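Local coordinates for protein oxidoreductase (Neisseria gonorrhoeae, PDB 5UFA) that probably transfers electrons between NADP(H) and ferredoxin or flavodoxin through a bound FAD, at residues A[123-128]-A[151-156]; A[229-234]-A[259-264]. All blocks are in the same frame, centred on the assembly; numbering follows the deposited sequence.

Interaction 1 (A[123-128]-A[151-156]); sequences LVMLCT and VNLIHS. With NAP (NADP nicotinamide-adenine-dinucleotide phosphate), chain E.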
ATOM      1  N   LEU A 123      -1.374  13.936   6.606  1.00 30.90           N
ATOM      2  CA  LEU A 123      -1.438  12.956   5.533  1.00 31.06           C
ATOM      3  C   LEU A 123      -2.260  11.760   6.005  1.00 33.12           C
ATOM      4  O   LEU A 123      -1.972  11.179   7.062  1.00 30.57           O
ATOM      5  CB  LEU A 123      -0.032  12.515   5.104  1.00 28.56           C
ATOM      6  CG  LEU A 123       0.091  11.523   3.928  1.00 27.21           C
ATOM      7  CD1 LEU A 123      -0.321  12.200   2.649  1.00 28.92           C
ATOM      8  CD2 LEU A 123       1.507  10.939   3.775  1.00 26.69           C
ATOM      9  N   VAL A 124      -3.278  11.395   5.227  1.00 28.76           N
ATOM     10  CA  VAL A 124      -4.133  10.247   5.536  1.00 30.31           C
ATOM     11  C   VAL A 124      -4.052   9.270   4.369  1.00 25.57           C
ATOM     12  O   VAL A 124      -4.455   9.603   3.247  1.00 25.36           O
ATOM     13  CB  VAL A 124      -5.594  10.660   5.791  1.00 32.22           C
ATOM     14  CG1 VAL A 124      -6.486   9.413   6.079  1.00 26.88           C
ATOM     15  CG2 VAL A 124      -5.673  11.676   6.909  1.00 34.31           C
ATOM     16  N   MET A 125      -3.523   8.081   4.626  1.00 23.53           N
ATOM     17  CA  MET A 125      -3.454   7.016   3.629  1.00 26.71           C
ATOM     18  C   MET A 125      -4.572   5.997   3.896  1.00 24.88           C
ATOM     19  O   MET A 125      -4.667   5.449   4.996  1.00 29.33           O
ATOM     20  CB  MET A 125      -2.078   6.352   3.658  1.00 21.83           C
ATOM     21  CG  MET A 125      -0.924   7.314   3.361  1.00 24.78           C
ATOM     22  SD  MET A 125       0.725   6.712   3.822  1.00 31.47           S
ATOM     23  CE  MET A 125       0.593   6.516   5.586  1.00 25.52           C
ATOM     24  N   LEU A 126      -5.421   5.760   2.895  1.00 21.82           N
ATOM     25  CA  LEU A 126      -6.564   4.850   2.991  1.00 23.12           C
ATOM     26  C   LEU A 126      -6.365   3.666   2.044  1.00 22.13           C
ATOM     27  O   LEU A 126      -6.221   3.850   0.827  1.00 23.26           O
ATOM     28  CB  LEU A 126      -7.860   5.588   2.653  1.00 22.57           C
ATOM     29  CG  LEU A 126      -8.136   6.893   3.415  1.00 25.48           C
ATOM     30  CD1 LEU A 126      -9.196   7.721   2.728  1.00 25.36           C
ATOM     31  CD2 LEU A 126      -8.576   6.573   4.851  1.00 23.76           C
ATOM     32  N   CYS A 127      -6.399   2.454   2.588  1.00 22.36           N
ATOM     33  CA  CYS A 127      -6.162   1.267   1.780  1.00 22.91           C
ATOM     34  C   CYS A 127      -7.032   0.087   2.218  1.00 25.60           C
ATOM     35  O   CYS A 127      -7.569   0.035   3.335  1.00 19.08           O
ATOM     36  CB  CYS A 127      -4.686   0.883   1.835  1.00 26.29           C
ATOM     37  SG  CYS A 127      -4.067   0.757   3.502  1.00 27.12           S
ATOM     38  N   THR A 128      -7.155  -0.877   1.304  1.00 24.93           N
ATOM     39  CA  THR A 128      -7.805  -2.156   1.563  1.00 19.05           C
ATOM     40  C   THR A 128      -6.844  -3.281   1.222  1.00 21.25           C
ATOM     41  O   THR A 128      -6.093  -3.186   0.243  1.00 19.15           O
ATOM     42  CB  THR A 128      -9.080  -2.342   0.730  1.00 19.83           C
ATOM     43  OG1 THR A 128      -8.719  -2.545  -0.640  1.00 22.91           O
ATOM     44  CG2 THR A 128      -9.988  -1.152   0.851  1.00 20.09           C
ATOM     45  N   VAL A 151       0.909  11.796  10.208  1.00 34.22           N
ATOM     46  CA  VAL A 151       0.842  10.826   9.127  1.00 30.81           C
ATOM     47  C   VAL A 151      -0.038   9.686   9.624  1.00 33.18           C
ATOM     48  O   VAL A 151       0.223   9.121  10.691  1.00 36.00           O
ATOM     49  CB  VAL A 151       2.255  10.361   8.713  1.00 30.17           C
ATOM     50  CG1 VAL A 151       2.240   9.168   7.774  1.00 25.87           C
ATOM     51  CG2 VAL A 151       2.991  11.551   8.047  1.00 28.76           C
ATOM     52  N   ASN A 152      -1.097   9.373   8.876  1.00 34.71           N
ATOM     53  CA  ASN A 152      -2.141   8.458   9.327  1.00 36.00           C
ATOM     54  C   ASN A 152      -2.349   7.345   8.312  1.00 32.68           C
ATOM     55  O   ASN A 152      -2.339   7.585   7.100  1.00 31.51           O
ATOM     56  CB  ASN A 152      -3.471   9.202   9.551  1.00 38.80           C
ATOM     57  CG  ASN A 152      -3.310  10.425  10.435  1.00 36.77           C
ATOM     58  OD1 ASN A 152      -3.480  10.361  11.654  1.00 39.02           O
ATOM     59  ND2 ASN A 152      -2.959  11.540   9.826  1.00 34.76           N
ATOM     60  N   LEU A 153      -2.516   6.122   8.802  1.00 27.20           N
ATOM     61  CA  LEU A 153      -2.706   4.981   7.923  1.00 23.94           C
ATOM     62  C   LEU A 153      -3.920   4.213   8.407  1.00 30.08           C
ATOM     63  O   LEU A 153      -3.916   3.686   9.530  1.00 31.49           O
ATOM     64  CB  LEU A 153      -1.455   4.094   7.862  1.00 21.24           C
ATOM     65  CG  LEU A 153      -1.506   2.773   7.060  1.00 27.59           C
ATOM     66  CD1 LEU A 153      -1.919   2.988   5.614  1.00 32.17           C
ATOM     67  CD2 LEU A 153      -0.147   2.094   7.073  1.00 27.43           C
ATOM     68  N   ILE A 154      -4.960   4.183   7.568  1.00 29.71           N
ATOM     69  CA  ILE A 154      -6.184   3.424   7.806  1.00 29.06           C
ATOM     70  C   ILE A 154      -6.229   2.254   6.827  1.00 31.06           C
ATOM     71  O   ILE A 154      -6.226   2.446   5.600  1.00 31.51           O
ATOM     72  CB  ILE A 154      -7.434   4.313   7.695  1.00 30.09           C
ATOM     73  CG1 ILE A 154      -7.511   5.276   8.891  1.00 31.66           C
ATOM     74  CG2 ILE A 154      -8.693   3.468   7.614  1.00 21.91           C
ATOM     75  CD1 ILE A 154      -7.055   6.655   8.623  1.00 34.97           C
ATOM     76  N   HIS A 155      -6.273   1.042   7.380  1.00 28.61           N
ATOM     77  CA  HIS A 155      -6.154  -0.209   6.636  1.00 25.61           C
ATOM     78  C   HIS A 155      -7.419  -1.035   6.825  1.00 24.18           C
ATOM     79  O   HIS A 155      -7.739  -1.422   7.954  1.00 24.12           O
ATOM     80  CB  HIS A 155      -4.945  -1.003   7.132  1.00 21.55           C
ATOM     81  CG  HIS A 155      -4.648  -2.223   6.317  1.00 29.34           C
ATOM     82  ND1 HIS A 155      -4.055  -3.347   6.849  1.00 30.52           N
ATOM     83  CD2 HIS A 155      -4.846  -2.483   5.001  1.00 28.93           C
ATOM     84  CE1 HIS A 155      -3.904  -4.247   5.894  1.00 33.25           C
ATOM     85  NE2 HIS A 155      -4.376  -3.748   4.764  1.00 30.39           N
ATOM     86  N   SER A 156      -8.122  -1.332   5.733  1.00 26.08           N
ATOM     87  CA  SER A 156      -9.383  -2.071   5.803  1.00 28.90           C
ATOM     88  C   SER A 156      -9.175  -3.494   5.299  1.00 29.18           C
ATOM     89  O   SER A 156      -8.729  -3.697   4.161  1.00 25.44           O
ATOM     90  CB  SER A 156     -10.484  -1.390   4.990  1.00 25.90           C
ATOM     91  OG  SER A 156     -11.701  -2.119   5.100  1.00 24.41           O
TER
HETATM   92  PA  NAP E 302     -11.021  -7.201  -0.798  1.00 30.47           P
HETATM   93  O1A NAP E 302     -10.816  -6.006  -1.633  1.00 22.17           O
HETATM   94  O2A NAP E 302     -12.210  -8.044  -1.316  1.00 31.90           O
HETATM   95  O5B NAP E 302     -11.301  -6.790   0.751  1.00 24.55           O
HETATM   96  C5B NAP E 302     -10.377  -5.975   1.492  1.00 17.46           C
HETATM   97  C4B NAP E 302     -11.180  -4.877   2.139  1.00 19.89           C
HETATM   98  O4B NAP E 302     -11.765  -4.011   1.133  1.00 30.38           O
HETATM   99  C3B NAP E 302     -12.348  -5.340   3.012  1.00 19.49           C
HETATM  100  O3B NAP E 302     -12.377  -4.520   4.175  1.00 19.13           O
HETATM  101  C2B NAP E 302     -13.561  -5.016   2.139  1.00 29.11           C
HETATM  102  O2B NAP E 302     -14.818  -4.847   2.826  1.00 31.34           O
HETATM  103  C1B NAP E 302     -13.089  -3.712   1.524  1.00 26.45           C
HETATM  104  N9A NAP E 302     -13.877  -3.298   0.371  1.00 25.99           N
HETATM  105  C8A NAP E 302     -14.274  -4.076  -0.684  1.00 29.44           C
HETATM  106  N7A NAP E 302     -15.004  -3.446  -1.572  1.00 24.66           N
HETATM  107  C5A NAP E 302     -15.105  -2.161  -1.060  1.00 28.21           C
HETATM  108  C6A NAP E 302     -15.800  -1.019  -1.500  1.00 30.96           C
HETATM  109  N6A NAP E 302     -16.545  -0.981  -2.605  1.00 26.88           N
HETATM  110  N1A NAP E 302     -15.737   0.090  -0.729  1.00 35.69           N
HETATM  111  C2A NAP E 302     -15.031   0.045   0.405  1.00 32.90           C
HETATM  112  N3A NAP E 302     -14.336  -0.975   0.921  1.00 31.13           N
HETATM  113  C4A NAP E 302     -14.414  -2.054   0.136  1.00 28.09           C
HETATM  114  O3  NAP E 302      -9.687  -8.062  -0.845  1.00 28.52           O
HETATM  115  PN  NAP E 302      -9.278  -9.411  -0.098  1.00 30.79           P
HETATM  116  O1N NAP E 302      -7.821  -9.431   0.157  1.00 36.54           O
HETATM  117  O2N NAP E 302     -10.199  -9.596   1.045  1.00 28.49           O
HETATM  118  O5D NAP E 302      -9.567 -10.450  -1.269  1.00 33.75           O
HETATM  119  C5D NAP E 302      -9.058 -11.801  -1.235  1.00 38.60           C
HETATM  120  C4D NAP E 302      -9.792 -12.643  -2.253  1.00 40.89           C
HETATM  121  O4D NAP E 302     -11.157 -12.869  -1.822  1.00 43.62           O
HETATM  122  C3D NAP E 302      -9.901 -12.043  -3.655  1.00 42.51           C
HETATM  123  O3D NAP E 302      -9.945 -13.086  -4.616  1.00 49.92           O
HETATM  124  C2D NAP E 302     -11.263 -11.358  -3.613  1.00 45.18           C
HETATM  125  O2D NAP E 302     -11.803 -11.107  -4.907  1.00 46.05           O
HETATM  126  C1D NAP E 302     -12.048 -12.382  -2.796  1.00 45.43           C
HETATM  127  N1N NAP E 302     -13.254 -11.776  -2.083  1.00 53.66           N
HETATM  128  C2N NAP E 302     -13.004 -11.328  -0.840  1.00 56.27           C
HETATM  129  C3N NAP E 302     -14.006 -10.718  -0.112  1.00 57.35           C
HETATM  130  C7N NAP E 302     -13.706 -10.125   1.229  1.00 59.05           C
HETATM  131  O7N NAP E 302     -14.614  -9.637   1.886  1.00 64.13           O
HETATM  132  N7N NAP E 302     -12.454 -10.171   1.664  1.00 60.01           N
HETATM  133  C4N NAP E 302     -15.267 -10.601  -0.681  1.00 56.04           C
HETATM  134  C5N NAP E 302     -15.494 -11.073  -1.962  1.00 56.11           C
HETATM  135  C6N NAP E 302     -14.468 -11.663  -2.655  1.00 55.80           C
HETATM  136  P2B NAP E 302     -15.838  -6.107   2.957  1.00 31.64           P
HETATM  137  O1X NAP E 302     -15.173  -7.148   3.803  1.00 29.94           O
HETATM  138  O2X NAP E 302     -17.116  -5.490   3.541  1.00 20.86           O
HETATM  139  O3X NAP E 302     -16.130  -6.651   1.552  1.00 27.30           O

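Interaction 2 (A[229-234]-A[259-264]); sequences FMICGN and GQIMME. With NAP (NADP nicotinamide-adenine-dinucleotide phosphate), chain E.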
ATOM      1  N   PHE A 229      -5.005  13.259   1.094  1.00 34.05           N
ATOM      2  CA  PHE A 229      -5.438  11.868   1.031  1.00 32.71           C
ATOM      3  C   PHE A 229      -4.707  11.065  -0.038  1.00 31.65           C
ATOM      4  O   PHE A 229      -4.590  11.505  -1.184  1.00 35.73           O
ATOM      5  CB  PHE A 229      -6.935  11.770   0.737  1.00 29.12           C
ATOM      6  CG  PHE A 229      -7.793  12.054   1.905  1.00 28.67           C
ATOM      7  CD1 PHE A 229      -8.039  11.059   2.842  1.00 25.31           C
ATOM      8  CD2 PHE A 229      -8.378  13.296   2.072  1.00 24.81           C
ATOM      9  CE1 PHE A 229      -8.843  11.310   3.954  1.00 28.52           C
ATOM     10  CE2 PHE A 229      -9.197  13.551   3.171  1.00 27.97           C
ATOM     11  CZ  PHE A 229      -9.434  12.554   4.109  1.00 24.16           C
ATOM     12  N   MET A 230      -4.297   9.851   0.332  1.00 28.20           N
ATOM     13  CA  MET A 230      -3.827   8.827  -0.592  1.00 33.73           C
ATOM     14  C   MET A 230      -4.803   7.662  -0.517  1.00 30.35           C
ATOM     15  O   MET A 230      -5.213   7.270   0.582  1.00 23.74           O
ATOM     16  CB  MET A 230      -2.445   8.285  -0.219  1.00 33.81           C
ATOM     17  CG  MET A 230      -1.424   9.276   0.296  1.00 37.25           C
ATOM     18  SD  MET A 230      -0.703  10.253  -1.005  1.00 41.19           S
ATOM     19  CE  MET A 230       0.246   9.031  -1.899  1.00 34.88           C
ATOM     20  N   ILE A 231      -5.148   7.080  -1.665  1.00 31.78           N
ATOM     21  CA  ILE A 231      -6.072   5.948  -1.714  1.00 26.44           C
ATOM     22  C   ILE A 231      -5.465   4.833  -2.544  1.00 32.51           C
ATOM     23  O   ILE A 231      -5.140   5.036  -3.718  1.00 36.98           O
ATOM     24  CB  ILE A 231      -7.442   6.322  -2.300  1.00 25.31           C
ATOM     25  CG1 ILE A 231      -7.915   7.701  -1.801  1.00 25.54           C
ATOM     26  CG2 ILE A 231      -8.452   5.226  -1.940  1.00 28.08           C
ATOM     27  CD1 ILE A 231      -9.216   8.173  -2.443  1.00 21.84           C
ATOM     28  N   CYS A 232      -5.374   3.638  -1.962  1.00 26.84           N
ATOM     29  CA  CYS A 232      -4.908   2.490  -2.734  1.00 21.26           C
ATOM     30  C   CYS A 232      -5.605   1.222  -2.271  1.00 25.90           C
ATOM     31  O   CYS A 232      -5.514   0.824  -1.107  1.00 25.52           O
ATOM     32  CB  CYS A 232      -3.401   2.334  -2.625  1.00 22.02           C
ATOM     33  SG  CYS A 232      -2.790   0.892  -3.549  1.00 22.70           S
ATOM     34  N   GLY A 233      -6.253   0.546  -3.196  1.00 22.14           N
ATOM     35  CA  GLY A 233      -6.848  -0.720  -2.824  1.00 24.74           C
ATOM     36  C   GLY A 233      -7.806  -1.195  -3.879  1.00 27.52           C
ATOM     37  O   GLY A 233      -7.626  -0.923  -5.073  1.00 22.53           O
ATOM     38  N   ASN A 234      -8.812  -1.938  -3.420  1.00 25.29           N
ATOM     39  CA  ASN A 234      -9.834  -2.479  -4.293  1.00 24.98           C
ATOM     40  C   ASN A 234     -10.399  -1.382  -5.199  1.00 27.14           C
ATOM     41  O   ASN A 234     -10.842  -0.338  -4.701  1.00 22.69           O
ATOM     42  CB  ASN A 234     -10.944  -3.087  -3.448  1.00 24.60           C
ATOM     43  CG  ASN A 234     -12.000  -3.787  -4.285  1.00 28.59           C
ATOM     44  OD1 ASN A 234     -12.546  -3.232  -5.246  1.00 24.23           O
ATOM     45  ND2 ASN A 234     -12.316  -5.010  -3.896  1.00 24.52           N
ATOM     46  N   GLY A 259      -4.598  19.999  -5.546  1.00 30.53           N
ATOM     47  CA  GLY A 259      -5.600  19.050  -5.101  1.00 28.88           C
ATOM     48  C   GLY A 259      -5.286  18.379  -3.778  1.00 31.55           C
ATOM     49  O   GLY A 259      -4.247  18.658  -3.170  1.00 32.76           O
ATOM     50  N   GLN A 260      -6.154  17.461  -3.329  1.00 27.11           N
ATOM     51  CA  GLN A 260      -5.962  16.829  -2.032  1.00 26.59           C
ATOM     52  C   GLN A 260      -6.099  15.316  -2.094  1.00 28.61           C
ATOM     53  O   GLN A 260      -6.139  14.673  -1.042  1.00 27.93           O
ATOM     54  CB  GLN A 260      -6.946  17.382  -0.994  1.00 27.44           C
ATOM     55  CG  GLN A 260      -6.956  18.903  -0.814  1.00 30.98           C
ATOM     56  CD  GLN A 260      -7.805  19.630  -1.861  1.00 29.03           C
ATOM     57  OE1 GLN A 260      -8.892  19.191  -2.212  1.00 37.19           O
ATOM     58  NE2 GLN A 260      -7.285  20.714  -2.384  1.00 29.99           N
ATOM     59  N   ILE A 261      -6.206  14.730  -3.286  1.00 31.77           N
ATOM     60  CA  ILE A 261      -6.463  13.304  -3.452  1.00 27.29           C
ATOM     61  C   ILE A 261      -5.485  12.738  -4.478  1.00 25.14           C
ATOM     62  O   ILE A 261      -5.313  13.303  -5.567  1.00 31.16           O
ATOM     63  CB  ILE A 261      -7.924  13.023  -3.888  1.00 29.54           C
ATOM     64  CG1 ILE A 261      -8.928  13.711  -2.971  1.00 24.94           C
ATOM     65  CG2 ILE A 261      -8.240  11.530  -3.881  1.00 23.66           C
ATOM     66  CD1 ILE A 261     -10.373  13.605  -3.481  1.00 25.61           C
ATOM     67  N   MET A 262      -4.842  11.629  -4.126  1.00 23.53           N
ATOM     68  CA  MET A 262      -4.108  10.779  -5.057  1.00 24.42           C
ATOM     69  C   MET A 262      -4.588   9.344  -4.881  1.00 24.96           C
ATOM     70  O   MET A 262      -4.891   8.900  -3.764  1.00 28.10           O
ATOM     71  CB  MET A 262      -2.570  10.828  -4.827  1.00 23.86           C
ATOM     72  CG  MET A 262      -1.879  12.082  -5.332  1.00 25.79           C
ATOM     73  SD  MET A 262      -0.077  11.993  -5.163  1.00 25.87           S
ATOM     74  CE  MET A 262       0.027  12.347  -3.482  1.00 26.01           C
ATOM     75  N   MET A 263      -4.620   8.596  -5.977  1.00 23.86           N
ATOM     76  CA  MET A 263      -5.203   7.266  -5.904  1.00 22.16           C
ATOM     77  C   MET A 263      -4.538   6.319  -6.894  1.00 24.73           C
ATOM     78  O   MET A 263      -3.990   6.735  -7.919  1.00 23.82           O
ATOM     79  CB  MET A 263      -6.710   7.337  -6.136  1.00 22.26           C
ATOM     80  CG  MET A 263      -7.108   8.318  -7.211  1.00 36.06           C
ATOM     81  SD  MET A 263      -8.884   8.604  -7.204  1.00 42.50           S
ATOM     82  CE  MET A 263      -9.157   8.979  -8.951  1.00 35.38           C
ATOM     83  N   GLU A 264      -4.591   5.032  -6.561  1.00 26.11           N
ATOM     84  CA  GLU A 264      -4.051   3.980  -7.411  1.00 28.36           C
ATOM     85  C   GLU A 264      -4.812   2.697  -7.112  1.00 27.25           C
ATOM     86  O   GLU A 264      -4.985   2.334  -5.941  1.00 21.68           O
ATOM     87  CB  GLU A 264      -2.554   3.784  -7.158  1.00 28.62           C
ATOM     88  CG  GLU A 264      -1.898   2.743  -8.049  1.00 28.26           C
ATOM     89  CD  GLU A 264      -0.434   2.530  -7.690  1.00 39.51           C
ATOM     90  OE1 GLU A 264      -0.153   1.657  -6.839  1.00 43.05           O
ATOM     91  OE2 GLU A 264       0.432   3.252  -8.234  1.00 36.02           O
TER
HETATM   92  PA  NAP E 302     -11.021  -7.201  -0.798  1.00 30.47           P
HETATM   93  O1A NAP E 302     -10.816  -6.006  -1.633  1.00 22.17           O
HETATM   94  O2A NAP E 302     -12.210  -8.044  -1.316  1.00 31.90           O
HETATM   95  O5B NAP E 302     -11.301  -6.790   0.751  1.00 24.55           O
HETATM   96  C5B NAP E 302     -10.377  -5.975   1.492  1.00 17.46           C
HETATM   97  C4B NAP E 302     -11.180  -4.877   2.139  1.00 19.89           C
HETATM   98  O4B NAP E 302     -11.765  -4.011   1.133  1.00 30.38           O
HETATM   99  C3B NAP E 302     -12.348  -5.340   3.012  1.00 19.49           C
HETATM  100  O3B NAP E 302     -12.377  -4.520   4.175  1.00 19.13           O
HETATM  101  C2B NAP E 302     -13.561  -5.016   2.139  1.00 29.11           C
HETATM  102  O2B NAP E 302     -14.818  -4.847   2.826  1.00 31.34           O
HETATM  103  C1B NAP E 302     -13.089  -3.712   1.524  1.00 26.45           C
HETATM  104  N9A NAP E 302     -13.877  -3.298   0.371  1.00 25.99           N
HETATM  105  C8A NAP E 302     -14.274  -4.076  -0.684  1.00 29.44           C
HETATM  106  N7A NAP E 302     -15.004  -3.446  -1.572  1.00 24.66           N
HETATM  107  C5A NAP E 302     -15.105  -2.161  -1.060  1.00 28.21           C
HETATM  108  C6A NAP E 302     -15.800  -1.019  -1.500  1.00 30.96           C
HETATM  109  N6A NAP E 302     -16.545  -0.981  -2.605  1.00 26.88           N
HETATM  110  N1A NAP E 302     -15.737   0.090  -0.729  1.00 35.69           N
HETATM  111  C2A NAP E 302     -15.031   0.045   0.405  1.00 32.90           C
HETATM  112  N3A NAP E 302     -14.336  -0.975   0.921  1.00 31.13           N
HETATM  113  C4A NAP E 302     -14.414  -2.054   0.136  1.00 28.09           C
HETATM  114  O3  NAP E 302      -9.687  -8.062  -0.845  1.00 28.52           O
HETATM  115  PN  NAP E 302      -9.278  -9.411  -0.098  1.00 30.79           P
HETATM  116  O1N NAP E 302      -7.821  -9.431   0.157  1.00 36.54           O
HETATM  117  O2N NAP E 302     -10.199  -9.596   1.045  1.00 28.49           O
HETATM  118  O5D NAP E 302      -9.567 -10.450  -1.269  1.00 33.75           O
HETATM  119  C5D NAP E 302      -9.058 -11.801  -1.235  1.00 38.60           C
HETATM  120  C4D NAP E 302      -9.792 -12.643  -2.253  1.00 40.89           C
HETATM  121  O4D NAP E 302     -11.157 -12.869  -1.822  1.00 43.62           O
HETATM  122  C3D NAP E 302      -9.901 -12.043  -3.655  1.00 42.51           C
HETATM  123  O3D NAP E 302      -9.945 -13.086  -4.616  1.00 49.92           O
HETATM  124  C2D NAP E 302     -11.263 -11.358  -3.613  1.00 45.18           C
HETATM  125  O2D NAP E 302     -11.803 -11.107  -4.907  1.00 46.05           O
HETATM  126  C1D NAP E 302     -12.048 -12.382  -2.796  1.00 45.43           C
HETATM  127  N1N NAP E 302     -13.254 -11.776  -2.083  1.00 53.66           N
HETATM  128  C2N NAP E 302     -13.004 -11.328  -0.840  1.00 56.27           C
HETATM  129  C3N NAP E 302     -14.006 -10.718  -0.112  1.00 57.35           C
HETATM  130  C7N NAP E 302     -13.706 -10.125   1.229  1.00 59.05           C
HETATM  131  O7N NAP E 302     -14.614  -9.637   1.886  1.00 64.13           O
HETATM  132  N7N NAP E 302     -12.454 -10.171   1.664  1.00 60.01           N
HETATM  133  C4N NAP E 302     -15.267 -10.601  -0.681  1.00 56.04           C
HETATM  134  C5N NAP E 302     -15.494 -11.073  -1.962  1.00 56.11           C
HETATM  135  C6N NAP E 302     -14.468 -11.663  -2.655  1.00 55.80           C
HETATM  136  P2B NAP E 302     -15.838  -6.107   2.957  1.00 31.64           P
HETATM  137  O1X NAP E 302     -15.173  -7.148   3.803  1.00 29.94           O
HETATM  138  O2X NAP E 302     -17.116  -5.490   3.541  1.00 20.86           O
HETATM  139  O3X NAP E 302     -16.130  -6.651   1.552  1.00 27.30           O

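Interaction 1 (A[123-128]-A[151-156])
Leu123 O accepts two hydrogen bonds from Asn152. The backbone N of Asn152 lies 2.7 Å from Leu123 O, nearly in line with the C=O bond, while the side-chain ND2 reaches the same Leu123 O at 3.0 Å from above the carbonyl plane. A chi1 of -51° sets the amide beside its own backbone N, bringing both donors to one oxygen; Arg186 and Thr150 hold OD1 and ND2. The parallel ladder continues through N and O of Met125 and Cys127.

Side chains alternate between the two faces of the sheet, largely apolar mid-pair. On one, Leu126 CD2 packs 3.8 Å from Ile154 CB, the chains side by side. On the other, Met125 bends at its last torsion to lay CE 3.8 Å from Val151 CG1, and the small Cys127 fits SG 3.7 Å from His155 CD2, oblique to the ring, whose NE2 bonds Gly129 O. At the C-terminal end, Ser156 OG hydrogen-bonds NADP O3B at 2.7 Å, and Thr128 CB touches the same ribose.

The pair lies inside the parallel sheet, with strand 227-233 beyond 123-128, helix 213-218 against Leu126 and Ile154, and Phe135 of helix 133-138 against Met125, Cys127 and Leu153.

Interaction 2 (A[229-234]-A[259-264])
Ile231 joins the strand 261-264 through both of its backbone polar atoms: its N reaches Met262 O at 2.8 Å, and Ile231 O receives the N of Glu264 at 2.9 Å. Phe229 repeats the pattern one step earlier, with its N bonded to Gln260 O and its O accepting from Met262 N. These four bonds form a regular parallel ladder: Phe229 and Ile231 turn N and O to this strand, while Met230 and Cys232 bond 123-128 on the other side.

Side chains fill the two faces. Met230 and Met262 lie side by side and point the same way, Met230 CE coming 3.7 Å from Met262 CE; flexible, unbranched thioethers suit a face packed by the loop residues Leu112, Pro114, Arg116 and Phe117. On the other face Ile231 CD1 meets Ile261 CG2 at 3.8 Å, and Ile231 CB rests 4.0 Å from Met263 CB. The beta-branched Ile231 and Ile261 are at ease in a strand, and helix 235-247 covers them through Thr241 and Leu245, with Phe242 against Met263. The Phe229 ring leads away from 259-264 to lie against Val124, Leu126 and Leu245, with Tyr250 edge to face.

Beyond the ladder, Gly233 adopts phi 167°, psi -150°, a conformation sterically accessible chiefly to glycine, and leads to Asn234 at the N-cap of helix 235-247. Thr128 OG1 bonds the N of Asn234. With CG opposite that N (chi1 -175°), the amide divides its work: OD1 caps the N of Glu236, while Asn234 ND2 donates to NADP O1A at 2.9 Å in a nearly straight bond.

The chemistry thus changes along this beta-alpha-beta unit. Apolar packing and backbone bonds fix the strands, and the Glu264 side chain merely comes close to FAD, whereas Asn234 offers the pyrophosphate a neutral amide fixed at its two ends by helix cap and phosphate oxygen.

Interactions 1 and 2 are neighbouring strand pairs of one parallel sheet, joined where 123-128 lies beside 229-234: Leu126 N probably bonds Met230 O, and Thr128 OG1 probably bonds Asn234 N. Interaction 1 lies deeper, with all its touching residues buried, whereas interaction 2 includes one of the sheet's two outermost strands, 261-265, and has partly exposed residues. Phe135 of helix 133-138 packs against members of both, but helix 213-218 touches interaction 1 and helix 235-247 interaction 2. Their C-terminal ends address different parts of NADP: hydroxyl to ribose in the first, amide to phosphate in the second. Interaction 2 brings a helix N-cap, and its Glu264 side chain comes closer to FAD than Thr128 does.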